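Local coordinates for protein cytochrome c-554 (Nitrosomonas europaea, PDB 1BVB) that carries electrons in ammonia oxidation, accepting them directly from hydroxylamine oxidoreductase through its covalently attached hemes in the periplasm, at residues G7-S12 against K80-G85; R133-H138 against Y164-D169. All coordinates share one frame; numbering follows the deposited sequence.

Interaction 1 of 2, residues G7-S12 against K80-G85. With HEM (protoporphyrin IX containing Fe), chain E.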
ATOM      1  N   GLY A   7      -8.220  -7.518  -1.771  1.00 16.30           N
ATOM      2  CA  GLY A   7      -8.413  -6.361  -2.605  1.00 14.51           C
ATOM      3  C   GLY A   7      -9.025  -5.263  -1.776  1.00 15.29           C
ATOM      4  O   GLY A   7      -9.421  -5.485  -0.669  1.00 17.52           O
ATOM      5  N   ARG A   8      -9.117  -4.070  -2.324  1.00 20.05           N
ATOM      6  CA  ARG A   8      -9.622  -2.912  -1.613  1.00 19.77           C
ATOM      7  C   ARG A   8     -11.092  -2.783  -1.284  1.00 24.07           C
ATOM      8  O   ARG A   8     -11.472  -1.819  -0.622  1.00 27.69           O
ATOM      9  CB  ARG A   8      -9.239  -1.663  -2.388  1.00 21.28           C
ATOM     10  CG  ARG A   8      -7.817  -1.646  -2.889  1.00 23.90           C
ATOM     11  CD  ARG A   8      -7.595  -0.385  -3.683  1.00 24.00           C
ATOM     12  NE  ARG A   8      -7.770  -0.675  -5.100  1.00 31.13           N
ATOM     13  CZ  ARG A   8      -8.731  -0.172  -5.849  1.00 25.80           C
ATOM     14  NH1 ARG A   8      -9.608   0.656  -5.314  1.00 27.09           N
ATOM     15  NH2 ARG A   8      -8.822  -0.532  -7.113  1.00 28.23           N
ATOM     16  N   LYS A   9     -11.941  -3.710  -1.705  1.00 26.81           N
ATOM     17  CA  LYS A   9     -13.362  -3.498  -1.448  1.00 27.63           C
ATOM     18  C   LYS A   9     -13.848  -3.133  -0.048  1.00 27.62           C
ATOM     19  O   LYS A   9     -14.339  -2.009   0.172  1.00 28.38           O
ATOM     20  CB  LYS A   9     -14.193  -4.662  -1.960  1.00 30.72           C
ATOM     21  CG  LYS A   9     -15.465  -4.151  -2.635  1.00 33.84           C
ATOM     22  CD  LYS A   9     -16.595  -5.177  -2.589  1.00 42.95           C
ATOM     23  CE  LYS A   9     -17.343  -5.281  -3.944  1.00 47.98           C
ATOM     24  NZ  LYS A   9     -18.559  -6.180  -3.881  1.00 48.89           N
ATOM     25  N   LYS A  10     -13.739  -4.054   0.901  1.00 22.36           N
ATOM     26  CA  LYS A  10     -14.237  -3.731   2.222  1.00 21.47           C
ATOM     27  C   LYS A  10     -13.471  -2.638   2.935  1.00 22.55           C
ATOM     28  O   LYS A  10     -14.083  -1.826   3.621  1.00 22.50           O
ATOM     29  CB  LYS A  10     -14.311  -4.988   3.046  1.00 21.67           C
ATOM     30  CG  LYS A  10     -14.920  -6.092   2.226  1.00 20.83           C
ATOM     31  CD  LYS A  10     -14.552  -7.446   2.748  1.00 21.76           C
ATOM     32  CE  LYS A  10     -15.825  -8.255   2.974  1.00 26.40           C
ATOM     33  NZ  LYS A  10     -16.660  -8.445   1.729  1.00 21.65           N
ATOM     34  N   CYS A  11     -12.147  -2.581   2.763  1.00 20.56           N
ATOM     35  CA  CYS A  11     -11.377  -1.527   3.413  1.00 17.90           C
ATOM     36  C   CYS A  11     -11.975  -0.200   3.003  1.00 19.19           C
ATOM     37  O   CYS A  11     -12.216   0.664   3.850  1.00 20.24           O
ATOM     38  CB  CYS A  11      -9.895  -1.493   2.987  1.00 17.44           C
ATOM     39  SG  CYS A  11      -8.939  -3.033   2.852  1.00 15.83           S
ATOM     40  N   SER A  12     -12.208  -0.030   1.697  1.00 19.60           N
ATOM     41  CA  SER A  12     -12.743   1.245   1.189  1.00 22.61           C
ATOM     42  C   SER A  12     -14.208   1.504   1.584  1.00 24.74           C
ATOM     43  O   SER A  12     -14.677   2.672   1.686  1.00 17.88           O
ATOM     44  CB  SER A  12     -12.544   1.312  -0.308  1.00 24.05           C
ATOM     45  OG  SER A  12     -11.173   1.122  -0.597  1.00 30.29           O
ATOM     46  N   LYS A  80      -8.184  -8.563 -11.662  1.00 22.70           N
ATOM     47  CA  LYS A  80      -9.264  -8.188 -10.762  1.00 21.23           C
ATOM     48  C   LYS A  80      -9.038  -6.717 -10.439  1.00 20.06           C
ATOM     49  O   LYS A  80      -8.039  -6.369  -9.830  1.00 24.36           O
ATOM     50  CB  LYS A  80      -9.175  -9.015  -9.480  1.00 23.18           C
ATOM     51  CG  LYS A  80     -10.428  -9.785  -9.133  1.00 27.05           C
ATOM     52  CD  LYS A  80     -10.766 -10.830 -10.196  1.00 33.48           C
ATOM     53  CE  LYS A  80     -12.277 -10.925 -10.461  1.00 36.76           C
ATOM     54  NZ  LYS A  80     -13.023 -11.507  -9.273  1.00 39.51           N
ATOM     55  N   PRO A  81      -9.938  -5.823 -10.857  1.00 17.78           N
ATOM     56  CA  PRO A  81      -9.755  -4.388 -10.570  1.00 17.35           C
ATOM     57  C   PRO A  81      -9.571  -3.954  -9.130  1.00 17.56           C
ATOM     58  O   PRO A  81      -8.960  -2.908  -8.872  1.00 18.51           O
ATOM     59  CB  PRO A  81     -10.985  -3.711 -11.198  1.00 14.17           C
ATOM     60  CG  PRO A  81     -11.940  -4.795 -11.431  1.00 18.61           C
ATOM     61  CD  PRO A  81     -11.144  -6.070 -11.656  1.00 15.97           C
ATOM     62  N   MET A  82     -10.107  -4.728  -8.191  1.00 20.27           N
ATOM     63  CA  MET A  82      -9.990  -4.370  -6.773  1.00 24.06           C
ATOM     64  C   MET A  82      -8.556  -4.567  -6.268  1.00 25.39           C
ATOM     65  O   MET A  82      -8.187  -4.055  -5.211  1.00 26.96           O
ATOM     66  CB  MET A  82     -10.983  -5.175  -5.931  1.00 19.44           C
ATOM     67  CG  MET A  82     -12.346  -4.506  -5.839  1.00 22.93           C
ATOM     68  SD  MET A  82     -12.365  -2.714  -5.381  1.00 30.86           S
ATOM     69  CE  MET A  82     -14.285  -2.312  -5.375  1.00 29.59           C
ATOM     70  N   LEU A  83      -7.772  -5.299  -7.055  1.00 22.63           N
ATOM     71  CA  LEU A  83      -6.382  -5.586  -6.784  1.00 21.69           C
ATOM     72  C   LEU A  83      -5.428  -4.891  -7.784  1.00 22.53           C
ATOM     73  O   LEU A  83      -4.262  -5.281  -7.873  1.00 22.65           O
ATOM     74  CB  LEU A  83      -6.143  -7.080  -6.889  1.00 20.58           C
ATOM     75  CG  LEU A  83      -6.695  -7.967  -5.791  1.00 23.96           C
ATOM     76  CD1 LEU A  83      -6.539  -9.423  -6.183  1.00 17.63           C
ATOM     77  CD2 LEU A  83      -5.936  -7.683  -4.509  1.00 24.67           C
ATOM     78  N   THR A  84      -5.889  -3.908  -8.558  1.00 18.20           N
ATOM     79  CA  THR A  84      -4.963  -3.283  -9.488  1.00 14.96           C
ATOM     80  C   THR A  84      -4.596  -1.855  -9.078  1.00 14.80           C
ATOM     81  O   THR A  84      -5.444  -1.035  -8.752  1.00 11.84           O
ATOM     82  CB  THR A  84      -5.443  -3.413 -10.996  1.00 18.54           C
ATOM     83  OG1 THR A  84      -5.920  -2.166 -11.487  1.00 20.73           O
ATOM     84  CG2 THR A  84      -6.515  -4.471 -11.154  1.00 14.85           C
ATOM     85  N   GLY A  85      -3.287  -1.598  -9.092  1.00 16.71           N
ATOM     86  CA  GLY A  85      -2.697  -0.360  -8.620  1.00 13.06           C
ATOM     87  C   GLY A  85      -2.196  -0.868  -7.267  1.00 12.67           C
ATOM     88  O   GLY A  85      -2.587  -1.980  -6.885  1.00  9.96           O
TER
HETATM   89  CHA HEM E 213      -9.179   1.002  11.904  1.00 19.49           C
HETATM   90  CHB HEM E 213      -7.046  -0.579   7.870  1.00 20.80           C
HETATM   91  CHC HEM E 213     -11.068  -2.893   6.700  1.00 19.96           C
HETATM   92  CHD HEM E 213     -13.355  -0.827  10.409  1.00 14.70           C
HETATM   93  C1A HEM E 213      -8.228   0.732  10.927  1.00 21.23           C
HETATM   94  C2A HEM E 213      -6.848   1.196  10.983  1.00 20.37           C
HETATM   95  C3A HEM E 213      -6.246   0.787   9.847  1.00 23.06           C
HETATM   96  C4A HEM E 213      -7.269   0.039   9.096  1.00 21.26           C
HETATM   97  CMA HEM E 213      -4.797   1.044   9.450  1.00 20.22           C
HETATM   98  CAA HEM E 213      -6.195   1.991  12.087  1.00 13.75           C
HETATM   99  CBA HEM E 213      -5.596   1.063  13.135  1.00 14.12           C
HETATM  100  CGA HEM E 213      -4.619   1.763  14.071  1.00 18.44           C
HETATM  101  O1A HEM E 213      -5.104   2.565  14.924  1.00 14.77           O
HETATM  102  O2A HEM E 213      -3.362   1.518  13.963  1.00 15.28           O
HETATM  103  C1B HEM E 213      -7.966  -1.321   7.167  1.00 17.84           C
HETATM  104  C2B HEM E 213      -7.672  -2.044   5.927  1.00 17.74           C
HETATM  105  C3B HEM E 213      -8.785  -2.782   5.645  1.00 18.09           C
HETATM  106  C4B HEM E 213      -9.760  -2.446   6.693  1.00 21.36           C
HETATM  107  CMB HEM E 213      -6.400  -1.984   5.074  1.00 14.07           C
HETATM  108  CAB HEM E 213      -9.050  -3.752   4.472  1.00 14.22           C
HETATM  109  CBB HEM E 213      -8.186  -4.999   4.506  1.00 13.15           C
HETATM  110  C1C HEM E 213     -12.044  -2.501   7.590  1.00 16.61           C
HETATM  111  C2C HEM E 213     -13.416  -2.889   7.475  1.00 15.00           C
HETATM  112  C3C HEM E 213     -14.048  -2.277   8.462  1.00 18.99           C
HETATM  113  C4C HEM E 213     -13.082  -1.545   9.234  1.00 18.04           C
HETATM  114  CMC HEM E 213     -14.065  -3.781   6.421  1.00 16.68           C
HETATM  115  CAC HEM E 213     -15.549  -2.308   8.691  1.00 23.61           C
HETATM  116  CBC HEM E 213     -16.287  -3.654   8.720  1.00 19.95           C
HETATM  117  C1D HEM E 213     -12.408  -0.170  11.168  1.00 17.84           C
HETATM  118  C2D HEM E 213     -12.673   0.522  12.415  1.00 19.27           C
HETATM  119  C3D HEM E 213     -11.463   1.017  12.846  1.00 19.47           C
HETATM  120  C4D HEM E 213     -10.491   0.632  11.860  1.00 20.34           C
HETATM  121  CMD HEM E 213     -14.035   0.696  13.121  1.00 21.14           C
HETATM  122  CAD HEM E 213     -11.328   1.864  14.090  1.00 16.34           C
HETATM  123  CBD HEM E 213     -11.609   3.338  13.947  1.00 17.63           C
HETATM  124  CGD HEM E 213     -11.155   4.224  15.049  1.00 18.95           C
HETATM  125  O1D HEM E 213     -11.472   5.415  14.956  1.00 20.76           O
HETATM  126  O2D HEM E 213     -10.490   3.755  16.006  1.00 22.56           O
HETATM  127  NA  HEM E 213      -8.473   0.013   9.775  1.00 19.13           N
HETATM  128  NB  HEM E 213      -9.254  -1.557   7.627  1.00 19.95           N
HETATM  129  NC  HEM E 213     -11.838  -1.675   8.662  1.00 19.23           N
HETATM  130  ND  HEM E 213     -11.058  -0.108  10.822  1.00 20.34           N
HETATM  131 FE   HEM E 213     -10.161  -0.860   9.235  1.00 15.14          FE
HETATM  132  O   HOH W   1      -5.310  -1.844  -5.453  1.00 14.58           O
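G7 lies against the turn at M82 and L83, its CA 3.4 Å from CD2 of L83. Its positive phi would bring any side chain up against the preceding carbonyl O, which is reason enough for a glycine here. Next along, R8 hydrogen-bonds to the turn through its backbone N, which meets M82 O at 3.0 Å and a nearly straight 171°. Its side chain then doubles back across that same carbonyl. The bend at chi3 (-97°) turns the guanidinium in over the turn, with M82 SD above one face and NH2 3.0 Å from P81 O. In the guanidinium plane, NE donates to a water at 2.7 Å, and the water can pass the link on to G85 O. With the guanidinium gone, as in an alanine here, the water would be likely to lose its NE donor and the M82 sulfur the flat group beside it. K9 crosses M82 at an angle, its CG 3.5 Å from the terminal CE. C11 takes no part in this packing; its SG is bonded to heme CAB. Further on, S12 turns back on R8, OG and N both bonding to R8 O at the start of helix 9-14. The 80-85 turn thus packs against the entry to the helix that opens the CxxCH motif, C11 to H15, of the first heme in this multiheme cytochrome c.

Interaction 2 of 2, residues R133-H138 against Y164-D169; sequences RCSACH and YTFKFD. With HEM (protoporphyrin IX containing Fe), chain H.
F166 lays its ring over one face of the H138 imidazole in an offset stack, centroids 4.6 Å apart and planes 21° from parallel. The overlap is slid to the rim: CD1 of the phenyl sits over the imidazole at 3.7 Å from CG, while H138 CB lies over the phenyl face, a CH-pi contact 4.0 Å from the centroid. With CG anti to the backbone N (chi1 175°), the F166 side chain reaches in from its loop toward the helix, and its far end, CZ, comes to 3.6 Å from C134 CB. The edge of the same ring is turned to the heme, near C2B. Its other face has the backbone N of F168 above it, so the phenyl is bounded on both sides.

C134 to H138 form the heme-binding CxxCH motif of c-type cytochromes: C134 and C137 hold the vinyl-derived carbons CAB and CAC through thioethers, and H138 NE2 binds the iron at 2.1 Å. H27 takes the other axial position. The phenyl stacked on the imidazole face probably limits how far the ligand ring can turn about its bond to the iron.

F168 approaches beside the thioether instead. Its CE1 lies 3.7 Å from C134 SG, the sulfur standing oblique to the ring, and its edge meets heme CBB in the ring plane. Polar bonds across the two segments are absent; S135 OG, only loosely near F166, bonds to E131 O in its own helix, and Y164 OH reaches a propionate oxygen, O2A, of another heme.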
ATOM      1  N   ARG A 133       7.557  -3.679   3.352  1.00 15.38           N
ATOM      2  CA  ARG A 133       6.664  -3.734   2.192  1.00 14.24           C
ATOM      3  C   ARG A 133       7.074  -2.734   1.139  1.00 12.59           C
ATOM      4  O   ARG A 133       7.300  -3.148   0.007  1.00 15.13           O
ATOM      5  CB  ARG A 133       5.195  -3.547   2.585  1.00 12.24           C
ATOM      6  CG  ARG A 133       4.535  -4.861   2.949  1.00  9.92           C
ATOM      7  CD  ARG A 133       3.161  -4.742   3.621  1.00 15.27           C
ATOM      8  NE  ARG A 133       2.889  -5.966   4.365  1.00 11.38           N
ATOM      9  CZ  ARG A 133       2.660  -7.147   3.791  1.00 16.30           C
ATOM     10  NH1 ARG A 133       2.658  -7.262   2.447  1.00  8.93           N
ATOM     11  NH2 ARG A 133       2.492  -8.234   4.553  1.00 10.60           N
ATOM     12  N   CYS A 134       7.202  -1.445   1.489  1.00  9.66           N
ATOM     13  CA  CYS A 134       7.626  -0.444   0.492  1.00 10.74           C
ATOM     14  C   CYS A 134       8.951  -0.834  -0.171  1.00 11.83           C
ATOM     15  O   CYS A 134       9.115  -0.715  -1.374  1.00 14.11           O
ATOM     16  CB  CYS A 134       7.855   0.960   1.091  1.00  8.19           C
ATOM     17  SG  CYS A 134       6.986   1.401   2.615  1.00 15.73           S
ATOM     18  N   SER A 135       9.901  -1.282   0.629  1.00  9.89           N
ATOM     19  CA  SER A 135      11.205  -1.652   0.127  1.00 10.80           C
ATOM     20  C   SER A 135      11.233  -2.716  -0.987  1.00 11.61           C
ATOM     21  O   SER A 135      12.045  -2.631  -1.915  1.00  9.27           O
ATOM     22  CB  SER A 135      12.065  -2.105   1.295  1.00 12.09           C
ATOM     23  OG  SER A 135      12.467  -0.982   2.063  1.00 17.84           O
ATOM     24  N   ALA A 136      10.352  -3.709  -0.893  1.00 10.77           N
ATOM     25  CA  ALA A 136      10.311  -4.778  -1.881  1.00  9.26           C
ATOM     26  C   ALA A 136      10.093  -4.166  -3.252  1.00  8.21           C
ATOM     27  O   ALA A 136      10.632  -4.665  -4.224  1.00 10.60           O
ATOM     28  CB  ALA A 136       9.165  -5.802  -1.555  1.00  2.68           C
ATOM     29  N   CYS A 137       9.334  -3.070  -3.313  1.00  7.80           N
ATOM     30  CA  CYS A 137       9.008  -2.410  -4.574  1.00  8.12           C
ATOM     31  C   CYS A 137       9.983  -1.301  -4.932  1.00 11.98           C
ATOM     32  O   CYS A 137      10.467  -1.230  -6.063  1.00 14.61           O
ATOM     33  CB  CYS A 137       7.564  -1.825  -4.533  1.00  6.25           C
ATOM     34  SG  CYS A 137       6.173  -3.033  -4.417  1.00  9.37           S
ATOM     35  N   HIS A 138      10.298  -0.459  -3.955  1.00 12.01           N
ATOM     36  CA  HIS A 138      11.174   0.687  -4.160  1.00 10.64           C
ATOM     37  C   HIS A 138      12.670   0.472  -4.079  1.00 10.85           C
ATOM     38  O   HIS A 138      13.433   1.198  -4.700  1.00 12.84           O
ATOM     39  CB  HIS A 138      10.822   1.770  -3.163  1.00  6.09           C
ATOM     40  CG  HIS A 138       9.572   2.510  -3.494  1.00  7.01           C
ATOM     41  ND1 HIS A 138       9.544   3.662  -4.249  1.00 11.31           N
ATOM     42  CD2 HIS A 138       8.287   2.282  -3.110  1.00  5.57           C
ATOM     43  CE1 HIS A 138       8.276   4.084  -4.293  1.00  9.71           C
ATOM     44  NE2 HIS A 138       7.476   3.279  -3.614  1.00  7.82           N
ATOM     45  N   TYR A 164      14.329   9.447  -7.655  1.00 26.28           N
ATOM     46  CA  TYR A 164      14.013   8.100  -7.234  1.00 27.34           C
ATOM     47  C   TYR A 164      14.783   7.580  -6.032  1.00 30.04           C
ATOM     48  O   TYR A 164      14.814   6.363  -5.813  1.00 33.89           O
ATOM     49  CB  TYR A 164      14.218   7.109  -8.389  1.00 22.71           C
ATOM     50  CG  TYR A 164      13.498   7.456  -9.665  1.00 17.71           C
ATOM     51  CD1 TYR A 164      12.122   7.688  -9.683  1.00 16.70           C
ATOM     52  CD2 TYR A 164      14.183   7.524 -10.855  1.00 17.06           C
ATOM     53  CE1 TYR A 164      11.447   7.977 -10.866  1.00 16.88           C
ATOM     54  CE2 TYR A 164      13.527   7.818 -12.054  1.00 18.86           C
ATOM     55  CZ  TYR A 164      12.161   8.045 -12.060  1.00 20.53           C
ATOM     56  OH  TYR A 164      11.544   8.375 -13.254  1.00 17.19           O
ATOM     57  N   THR A 165      15.420   8.445  -5.248  1.00 31.36           N
ATOM     58  CA  THR A 165      16.125   7.905  -4.077  1.00 30.65           C
ATOM     59  C   THR A 165      15.045   7.781  -3.033  1.00 28.34           C
ATOM     60  O   THR A 165      14.442   8.782  -2.648  1.00 31.11           O
ATOM     61  CB  THR A 165      17.214   8.823  -3.509  1.00 31.97           C
ATOM     62  OG1 THR A 165      18.025   9.354  -4.569  1.00 30.01           O
ATOM     63  CG2 THR A 165      18.097   8.010  -2.548  1.00 30.97           C
ATOM     64  N   PHE A 166      14.794   6.560  -2.596  1.00 22.10           N
ATOM     65  CA  PHE A 166      13.736   6.309  -1.638  1.00 21.87           C
ATOM     66  C   PHE A 166      14.189   6.430  -0.172  1.00 21.67           C
ATOM     67  O   PHE A 166      15.151   5.797   0.246  1.00 24.15           O
ATOM     68  CB  PHE A 166      13.145   4.913  -1.921  1.00 19.22           C
ATOM     69  CG  PHE A 166      12.112   4.465  -0.922  1.00 22.15           C
ATOM     70  CD1 PHE A 166      10.786   4.908  -1.020  1.00 19.91           C
ATOM     71  CD2 PHE A 166      12.466   3.618   0.134  1.00 16.83           C
ATOM     72  CE1 PHE A 166       9.826   4.511  -0.069  1.00 20.96           C
ATOM     73  CE2 PHE A 166      11.525   3.220   1.077  1.00 17.13           C
ATOM     74  CZ  PHE A 166      10.199   3.666   0.981  1.00 20.22           C
ATOM     75  N   LYS A 167      13.505   7.263   0.600  1.00 19.71           N
ATOM     76  CA  LYS A 167      13.812   7.440   2.028  1.00 17.21           C
ATOM     77  C   LYS A 167      12.478   7.334   2.797  1.00 15.79           C
ATOM     78  O   LYS A 167      11.655   8.256   2.845  1.00 10.72           O
ATOM     79  CB  LYS A 167      14.494   8.784   2.274  1.00 16.05           C
ATOM     80  CG  LYS A 167      15.651   9.026   1.324  1.00 21.26           C
ATOM     81  CD  LYS A 167      16.732   9.927   1.909  1.00 25.41           C
ATOM     82  CE  LYS A 167      17.156  10.992   0.895  1.00 34.09           C
ATOM     83  NZ  LYS A 167      15.989  11.839   0.403  1.00 39.12           N
ATOM     84  N   PHE A 168      12.266   6.153   3.350  1.00 12.36           N
ATOM     85  CA  PHE A 168      11.078   5.866   4.078  1.00 14.08           C
ATOM     86  C   PHE A 168      10.726   6.949   5.102  1.00 16.12           C
ATOM     87  O   PHE A 168       9.621   7.470   5.074  1.00 18.16           O
ATOM     88  CB  PHE A 168      11.238   4.482   4.735  1.00 16.48           C
ATOM     89  CG  PHE A 168      10.051   4.050   5.553  1.00 17.86           C
ATOM     90  CD1 PHE A 168       8.846   3.705   4.929  1.00 19.30           C
ATOM     91  CD2 PHE A 168      10.109   4.065   6.955  1.00 14.52           C
ATOM     92  CE1 PHE A 168       7.719   3.399   5.683  1.00 18.58           C
ATOM     93  CE2 PHE A 168       8.986   3.757   7.725  1.00 10.16           C
ATOM     94  CZ  PHE A 168       7.793   3.429   7.098  1.00 16.06           C
ATOM     95  N   ASP A 169      11.653   7.324   5.978  1.00 16.17           N
ATOM     96  CA  ASP A 169      11.330   8.303   7.005  1.00 16.73           C
ATOM     97  C   ASP A 169      10.809   9.628   6.470  1.00 15.85           C
ATOM     98  O   ASP A 169      10.123  10.371   7.163  1.00 18.25           O
ATOM     99  CB  ASP A 169      12.540   8.533   7.910  1.00 18.28           C
ATOM    100  CG  ASP A 169      12.755   7.390   8.899  1.00 21.43           C
ATOM    101  OD1 ASP A 169      12.037   6.373   8.818  1.00 25.21           O
ATOM    102  OD2 ASP A 169      13.643   7.495   9.765  1.00 21.64           O
TER
HETATM  103  CHA HEM H 216       5.406   5.646  -6.075  1.00 17.15           C
HETATM  104  CHB HEM H 216       6.228   5.889  -1.318  1.00 16.07           C
HETATM  105  CHC HEM H 216       5.040   1.205  -0.949  1.00 14.08           C
HETATM  106  CHD HEM H 216       4.940   0.876  -5.790  1.00 11.13           C
HETATM  107  C1A HEM H 216       5.693   6.129  -4.792  1.00 15.41           C
HETATM  108  C2A HEM H 216       6.000   7.520  -4.491  1.00 14.03           C
HETATM  109  C3A HEM H 216       6.267   7.588  -3.184  1.00 13.33           C
HETATM  110  C4A HEM H 216       6.087   6.234  -2.669  1.00 15.72           C
HETATM  111  CMA HEM H 216       6.667   8.837  -2.394  1.00 17.70           C
HETATM  112  CAA HEM H 216       6.032   8.679  -5.459  1.00 13.51           C
HETATM  113  CBA HEM H 216       4.621   9.225  -5.683  1.00 20.31           C
HETATM  114  CGA HEM H 216       4.552  10.506  -6.509  1.00 21.53           C
HETATM  115  O1A HEM H 216       5.567  10.885  -7.130  1.00 23.31           O
HETATM  116  O2A HEM H 216       3.475  11.136  -6.538  1.00 21.11           O
HETATM  117  C1B HEM H 216       6.004   4.625  -0.803  1.00 15.13           C
HETATM  118  C2B HEM H 216       6.042   4.308   0.629  1.00 18.89           C
HETATM  119  C3B HEM H 216       5.628   3.003   0.748  1.00 15.36           C
HETATM  120  C4B HEM H 216       5.376   2.519  -0.626  1.00 15.04           C
HETATM  121  CMB HEM H 216       6.481   5.220   1.789  1.00 15.44           C
HETATM  122  CAB HEM H 216       5.483   2.177   2.036  1.00 11.45           C
HETATM  123  CBB HEM H 216       4.788   2.892   3.178  1.00 11.49           C
HETATM  124  C1C HEM H 216       4.947   0.710  -2.251  1.00 16.07           C
HETATM  125  C2C HEM H 216       4.719  -0.696  -2.562  1.00 13.97           C
HETATM  126  C3C HEM H 216       4.752  -0.782  -3.918  1.00 12.19           C
HETATM  127  C4C HEM H 216       4.946   0.563  -4.435  1.00 11.15           C
HETATM  128  CMC HEM H 216       4.526  -1.844  -1.572  1.00 10.20           C
HETATM  129  CAC HEM H 216       4.645  -2.039  -4.775  1.00 13.20           C
HETATM  130  CBC HEM H 216       3.413  -2.910  -4.674  1.00 21.15           C
HETATM  131  C1D HEM H 216       5.033   2.165  -6.300  1.00 12.54           C
HETATM  132  C2D HEM H 216       4.917   2.496  -7.697  1.00 11.83           C
HETATM  133  C3D HEM H 216       4.983   3.846  -7.759  1.00 15.32           C
HETATM  134  C4D HEM H 216       5.185   4.322  -6.408  1.00 13.62           C
HETATM  135  CMD HEM H 216       4.727   1.544  -8.887  1.00 12.40           C
HETATM  136  CAD HEM H 216       4.744   4.602  -9.057  1.00 16.53           C
HETATM  137  CBD HEM H 216       3.351   4.927  -9.506  1.00 19.83           C
HETATM  138  CGD HEM H 216       3.304   5.289 -10.952  1.00 23.74           C
HETATM  139  O1D HEM H 216       3.393   6.507 -11.263  1.00 23.59           O
HETATM  140  O2D HEM H 216       3.187   4.362 -11.788  1.00 24.18           O
HETATM  141  NA  HEM H 216       5.746   5.349  -3.676  1.00 11.22           N
HETATM  142  NB  HEM H 216       5.609   3.531  -1.586  1.00 15.31           N
HETATM  143  NC  HEM H 216       5.091   1.480  -3.415  1.00 12.20           N
HETATM  144  ND  HEM H 216       5.202   3.298  -5.504  1.00 12.62           N
HETATM  145 FE   HEM H 216       5.421   3.413  -3.557  1.00  8.82          FE

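How the interactions relate
Going from the N terminus, interaction 1 closes first: G7-S12, running into helix 9-14, is met by K80-G85 after a long excursion that includes helices 16-22 and 40-45, and the chain passes straight on into helix 88-92. Only then, beyond helices 99-112 and 118-123, does interaction 2 open at R133-H138 in helix 131-138; it closes a shorter loop without helix or strand at Y164-D169, where helix 168-171 begins. The two loops follow in series, neither nesting nor crossing. The centres of the two contacts are about 22 Å apart, on opposite sides of the chain's centre; each ties a different heme-attachment helix to returning chain, one at heme 1 and the other at heme 4.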